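6-phosphogluconolactonase (Thermotoga maritima, PDB 1VL1) hydrolyses 6-phosphogluconolactone to 6-phosphogluconate, the second step in the oxidative stage of the pentose phosphate pathway. Local coordinates at residues Val50-Arg55 with Phe77-Arg82; Ala141-Gly146 with Val193-Arg198. All blocks are in the same frame, centred on the assembly; numbering follows the deposited sequence.

Both contacts pair parallel strands of one mixed sheet. From the N terminus, strand 47-51 leads into helix 57-64 and returns as strand 74-82, so contact 1 closes a short beta-alpha-beta crossover. The chain then runs on through helices 92-101 and 120-134 to strand 140-143, and contact 2 closes a longer loop when strand 192-198 comes alongside. The two loops follow in series, neither nested nor crossed. They are joined edge to edge within the sheet, because strand 47-51 lies between strands 74-82 and 140-143: V50 and A52 exchange probable backbone hydrogen bonds with I142, and the methyl of A52 packs on L143 and G144.

Contact 1 of 2, residues Val50-Arg55 with Phe77-Arg82; sequences VLAGGR and FLSDER
V50 reaches S79 with one branch of its fork: CG1 lies 3.7 Å from S79 CB, put there because CG1 stands anti to the backbone N (chi1 171°). The other methyl, CG2, faces the start of the F77 side chain, while the F77 ring leads off to stack on H112 and meet F138 edge-to-face. A beta-branched valine suits this spot, having a methyl for each neighbour. L51 and L78 point to the other face of the sheet, where both pack on I96 of helix 92-101. Two backbone hydrogen bonds hold the register. L51 N gives a straight bond to F77 O (2.7 Å), almost in line with the carbonyl, whereas S79 N approaches L51 O (2.8 Å) from above the carbonyl plane, as the second strand breaks at S79. The hydroxyl of S79 sits between its backbone N and carbonyl carbon (chi1 54°); there OG lies 3.5 Å from A52 CB and donates to the anti lone pair of D80 OD1 (2.7 Å). A small residue at A52 leaves room for this hydroxyl. D80 OD1 also accepts from a water 2.7 Å away, itself accepting from G53 N (2.9 Å), while D80 OD2 bonds to S153 OG. An alanine in place of S79 is likely to leave D80 OD1 without its hydroxyl donor and to remove the contact on A52. A citrate, probably from the crystallisation liquor, is hydrogen-bonded to R55 N and lies near A52, suggesting that these strand ends border a pocket, as is usual at the carboxyl edge of a Rossmann-like parallel sheet.

Contact 2 of 2, residues Ala141-Gly146 with Val193-Arg198; sequences AILGMG and VLFLIR
I142 and L196 mesh through their methyls on one face of the sheet, I142 CG2 lying 3.7 Å from L196 CD2. I142 CG2 stands anti to its backbone N, which sends CG1 the other way, toward L194. Branched aliphatic residues suit this face, since I33 of helix 25-43 packs on both I142 and L194. On the opposite face L143 has its CG anti to the carbonyl carbon (chi1 -60°) and an extended chi2, carrying CD1 to 3.9 Å from V193 CG1. F195 turns its ring so that CD1 meets L143 CB obliquely, while G144 O sits at the ring edge; W228 stacks on the same ring. Farther along, M145 CB rests on I197 CG2 (3.8 Å), and the bend at M145 chi3 folds the flexible thioether back so that CE also approaches that methyl. Three hydrogen bonds join the backbones, among them L143 N to L194 O (2.8 Å), nearly straight at 167°. Beyond L196 N the two chains diverge, and a water bridges the gap, accepting from M145 N and donating to L196 O (2.6 Å). The facing N-H and C=O groups of A141, L143, L194 and L196 are thus satisfied, letting apolar side chains fill both faces.

Contact 1 of 2, residues Val50-Arg55 with Phe77-Arg82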
loop_
_atom_site.group_PDB
_atom_site.type_symbol
_atom_site.label_atom_id
_atom_site.label_comp_id
_atom_site.label_asym_id
_atom_site.label_seq_id
_atom_site.Cartn_x
_atom_site.Cartn_y
_atom_site.Cartn_z
ATOM N N VAL A 50 -1.277 3.133 -4.875
ATOM C CA VAL A 50 -1.335 1.830 -4.205
ATOM C C VAL A 50 -1.489 2.074 -2.695
ATOM O O VAL A 50 -0.799 2.956 -2.144
ATOM C CB VAL A 50 -0.072 1.008 -4.412
ATOM C CG1 VAL A 50 -0.076 -0.240 -3.506
ATOM C CG2 VAL A 50 0.054 0.605 -5.847
ATOM N N LEU A 51 -2.439 1.369 -2.074
ATOM C CA LEU A 51 -2.713 1.499 -0.631
ATOM C C LEU A 51 -2.581 0.163 0.098
ATOM O O LEU A 51 -3.218 -0.816 -0.292
ATOM C CB LEU A 51 -4.137 1.964 -0.419
ATOM C CG LEU A 51 -4.570 3.243 -1.080
ATOM C CD1 LEU A 51 -6.080 3.518 -0.819
ATOM C CD2 LEU A 51 -3.693 4.418 -0.680
ATOM N N ALA A 52 -1.806 0.151 1.192
ATOM C CA ALA A 52 -1.799 -0.936 2.145
ATOM C C ALA A 52 -2.961 -0.749 3.109
ATOM O O ALA A 52 -3.402 0.382 3.397
ATOM C CB ALA A 52 -0.528 -0.971 2.905
ATOM N N GLY A 53 -3.433 -1.842 3.691
ATOM C CA GLY A 53 -4.308 -1.744 4.848
ATOM C C GLY A 53 -3.481 -1.666 6.136
ATOM O O GLY A 53 -2.307 -1.267 6.129
ATOM N N GLY A 54 -4.103 -2.004 7.243
ATOM C CA GLY A 54 -3.435 -2.107 8.525
ATOM C C GLY A 54 -3.600 -0.915 9.422
ATOM O O GLY A 54 -4.107 0.126 9.035
ATOM N N ARG A 55 -3.114 -1.072 10.635
ATOM C CA ARG A 55 -3.467 -0.145 11.698
ATOM C C ARG A 55 -2.872 1.216 11.534
ATOM O O ARG A 55 -3.436 2.172 12.042
ATOM C CB ARG A 55 -3.097 -0.741 13.046
ATOM C CG ARG A 55 -3.945 -2.005 13.271
ATOM C CD ARG A 55 -3.864 -2.638 14.643
ATOM N NE ARG A 55 -2.650 -3.449 14.833
ATOM C CZ ARG A 55 -2.175 -3.762 16.037
ATOM N NH1 ARG A 55 -2.799 -3.338 17.130
ATOM N NH2 ARG A 55 -1.083 -4.484 16.158
ATOM N N PHE A 77 -5.470 1.334 -5.782
ATOM C CA PHE A 77 -5.234 -0.092 -5.863
ATOM C C PHE A 77 -4.832 -0.617 -4.519
ATOM O O PHE A 77 -3.995 -0.008 -3.856
ATOM C CB PHE A 77 -4.087 -0.377 -6.851
ATOM C CG PHE A 77 -4.304 0.215 -8.207
ATOM C CD1 PHE A 77 -4.033 1.557 -8.447
ATOM C CD2 PHE A 77 -4.747 -0.552 -9.230
ATOM C CE1 PHE A 77 -4.284 2.116 -9.662
ATOM C CE2 PHE A 77 -4.999 0.011 -10.488
ATOM C CZ PHE A 77 -4.742 1.326 -10.699
ATOM N N LEU A 78 -5.384 -1.729 -4.048
ATOM C CA LEU A 78 -4.826 -2.356 -2.843
ATOM C C LEU A 78 -3.458 -2.976 -3.075
ATOM O O LEU A 78 -3.248 -3.598 -4.117
ATOM C CB LEU A 78 -5.753 -3.458 -2.383
ATOM C CG LEU A 78 -6.833 -2.971 -1.437
ATOM C CD1 LEU A 78 -7.590 -1.736 -1.836
ATOM C CD2 LEU A 78 -7.736 -4.118 -1.211
ATOM N N SER A 79 -2.567 -2.927 -2.089
ATOM C CA SER A 79 -1.257 -3.548 -2.208
ATOM C C SER A 79 -1.398 -5.077 -2.036
ATOM O O SER A 79 -0.550 -5.820 -2.494
ATOM C CB SER A 79 -0.300 -3.048 -1.127
ATOM O OG SER A 79 -0.846 -3.206 0.166
ATOM N N ASP A 80 -2.406 -5.503 -1.311
ATOM C CA ASP A 80 -2.606 -6.887 -1.002
ATOM C C ASP A 80 -3.986 -7.088 -0.378
ATOM O O ASP A 80 -4.638 -6.169 0.097
ATOM C CB ASP A 80 -1.529 -7.417 -0.051
ATOM C CG ASP A 80 -1.606 -6.783 1.305
ATOM O OD1 ASP A 80 -1.262 -5.586 1.468
ATOM O OD2 ASP A 80 -2.062 -7.431 2.242
ATOM N N GLU A 81 -4.377 -8.332 -0.307
ATOM C CA GLU A 81 -5.661 -8.656 0.312
ATOM C C GLU A 81 -5.573 -10.019 0.992
ATOM O O GLU A 81 -4.938 -10.944 0.518
ATOM C CB GLU A 81 -6.811 -8.645 -0.680
ATOM C CG GLU A 81 -8.174 -8.908 -0.089
ATOM C CD GLU A 81 -8.550 -7.884 0.943
ATOM O OE1 GLU A 81 -8.165 -8.067 2.117
ATOM O OE2 GLU A 81 -9.264 -6.950 0.573
ATOM N N ARG A 82 -6.235 -10.102 2.135
ATOM C CA ARG A 82 -6.440 -11.360 2.828
ATOM C C ARG A 82 -7.517 -12.139 2.089
ATOM O O ARG A 82 -8.570 -11.602 1.729
ATOM C CB ARG A 82 -6.842 -11.096 4.286
ATOM C CG ARG A 82 -5.688 -10.590 5.136
ATOM C CD ARG A 82 -5.493 -9.089 5.096
ATOM N NE ARG A 82 -4.563 -8.712 6.159
ATOM C CZ ARG A 82 -4.883 -8.500 7.417
ATOM N NH1 ARG A 82 -6.115 -8.582 7.821
ATOM N NH2 ARG A 82 -3.949 -8.206 8.298
HETATM O O HOH W 1 -1.917 -4.328 3.707
#

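Contact 2 of 2, residues Ala141-Gly146 with Val193-Arg198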
loop_
_atom_site.group_PDB
_atom_site.type_symbol
_atom_site.label_atom_id
_atom_site.label_comp_id
_atom_site.label_asym_id
_atom_site.label_seq_id
_atom_site.Cartn_x
_atom_site.Cartn_y
_atom_site.Cartn_z
ATOM N N ALA A 141 2.881 4.784 -3.717
ATOM C CA ALA A 141 2.495 3.633 -2.958
ATOM C C ALA A 141 2.575 4.039 -1.483
ATOM O O ALA A 141 3.570 4.575 -1.055
ATOM C CB ALA A 141 3.384 2.449 -3.235
ATOM N N ILE A 142 1.496 3.851 -0.765
ATOM C CA ILE A 142 1.404 4.137 0.683
ATOM C C ILE A 142 1.327 2.804 1.404
ATOM O O ILE A 142 0.288 2.072 1.386
ATOM C CB ILE A 142 0.181 5.054 1.023
ATOM C CG1 ILE A 142 0.187 6.319 0.178
ATOM C CG2 ILE A 142 0.174 5.410 2.513
ATOM C CD1 ILE A 142 -1.065 7.160 0.242
ATOM N N LEU A 143 2.444 2.454 2.033
ATOM C CA LEU A 143 2.629 1.130 2.558
ATOM C C LEU A 143 2.890 1.134 4.028
ATOM O O LEU A 143 3.397 2.153 4.568
ATOM C CB LEU A 143 3.828 0.485 1.854
ATOM C CG LEU A 143 3.695 0.358 0.346
ATOM C CD1 LEU A 143 4.991 -0.260 -0.253
ATOM C CD2 LEU A 143 2.454 -0.459 -0.034
ATOM N N GLY A 144 2.459 0.071 4.704
ATOM C CA GLY A 144 2.895 -0.247 6.071
ATOM C C GLY A 144 4.017 -1.257 6.105
ATOM O O GLY A 144 4.461 -1.755 5.068
ATOM N N MET A 145 4.491 -1.557 7.294
ATOM C CA MET A 145 5.432 -2.657 7.475
ATOM C C MET A 145 5.102 -3.309 8.784
ATOM O O MET A 145 4.832 -2.640 9.744
ATOM C CB MET A 145 6.858 -2.114 7.549
ATOM C CG MET A 145 7.886 -3.169 7.847
ATOM S SD MET A 145 9.563 -2.550 8.111
ATOM C CE MET A 145 9.344 -1.924 9.744
ATOM N N GLY A 146 5.072 -4.624 8.796
ATOM C CA GLY A 146 4.807 -5.364 9.973
ATOM C C GLY A 146 5.969 -5.328 10.926
ATOM O O GLY A 146 7.090 -5.003 10.536
ATOM N N VAL A 193 7.508 5.709 -2.984
ATOM C CA VAL A 193 7.058 4.754 -2.049
ATOM C C VAL A 193 7.157 5.408 -0.659
ATOM O O VAL A 193 8.210 5.956 -0.297
ATOM C CB VAL A 193 7.925 3.486 -2.063
ATOM C CG1 VAL A 193 7.596 2.622 -0.919
ATOM C CG2 VAL A 193 7.716 2.709 -3.346
ATOM N N LEU A 194 6.029 5.406 0.041
ATOM C CA LEU A 194 5.934 5.934 1.404
ATOM C C LEU A 194 5.676 4.791 2.348
ATOM O O LEU A 194 4.713 4.042 2.176
ATOM C CB LEU A 194 4.765 6.917 1.520
ATOM C CG LEU A 194 4.688 8.021 0.460
ATOM C CD1 LEU A 194 3.587 9.076 0.836
ATOM C CD2 LEU A 194 5.979 8.687 0.258
ATOM N N PHE A 195 6.485 4.653 3.394
ATOM C CA PHE A 195 6.217 3.676 4.452
ATOM C C PHE A 195 5.721 4.435 5.690
ATOM O O PHE A 195 6.306 5.433 6.063
ATOM C CB PHE A 195 7.507 2.925 4.862
ATOM C CG PHE A 195 7.926 1.877 3.862
ATOM C CD1 PHE A 195 7.390 0.585 3.932
ATOM C CD2 PHE A 195 8.895 2.160 2.909
ATOM C CE1 PHE A 195 7.765 -0.378 3.028
ATOM C CE2 PHE A 195 9.282 1.162 2.022
ATOM C CZ PHE A 195 8.735 -0.050 2.073
ATOM N N LEU A 196 4.691 3.909 6.346
ATOM C CA LEU A 196 4.103 4.535 7.530
ATOM C C LEU A 196 4.234 3.555 8.672
ATOM O O LEU A 196 3.585 2.507 8.635
ATOM C CB LEU A 196 2.626 4.814 7.279
ATOM C CG LEU A 196 2.204 6.015 6.488
ATOM C CD1 LEU A 196 3.060 6.375 5.386
ATOM C CD2 LEU A 196 0.731 5.933 6.142
ATOM N N ILE A 197 5.105 3.855 9.627
ATOM C CA ILE A 197 5.411 2.949 10.722
ATOM C C ILE A 197 5.435 3.708 12.020
ATOM O O ILE A 197 5.781 4.907 12.044
ATOM C CB ILE A 197 6.721 2.167 10.535
ATOM C CG1 ILE A 197 7.972 3.088 10.414
ATOM C CG2 ILE A 197 6.627 1.218 9.336
ATOM C CD1 ILE A 197 9.210 2.302 10.750
ATOM N N ARG A 198 5.122 3.016 13.115
ATOM C CA ARG A 198 5.156 3.619 14.430
ATOM C C ARG A 198 5.629 2.614 15.463
ATOM O O ARG A 198 5.281 1.411 15.382
ATOM C CB ARG A 198 3.785 4.160 14.848
ATOM C CG ARG A 198 3.223 5.244 13.932
ATOM C CD ARG A 198 1.832 5.652 14.295
ATOM N NE ARG A 198 1.811 6.621 15.371
ATOM C CZ ARG A 198 0.769 7.423 15.631
ATOM N NH1 ARG A 198 -0.342 7.382 14.896
ATOM N NH2 ARG A 198 0.845 8.272 16.619
HETATM O O HOH W 2 3.064 0.032 9.386
#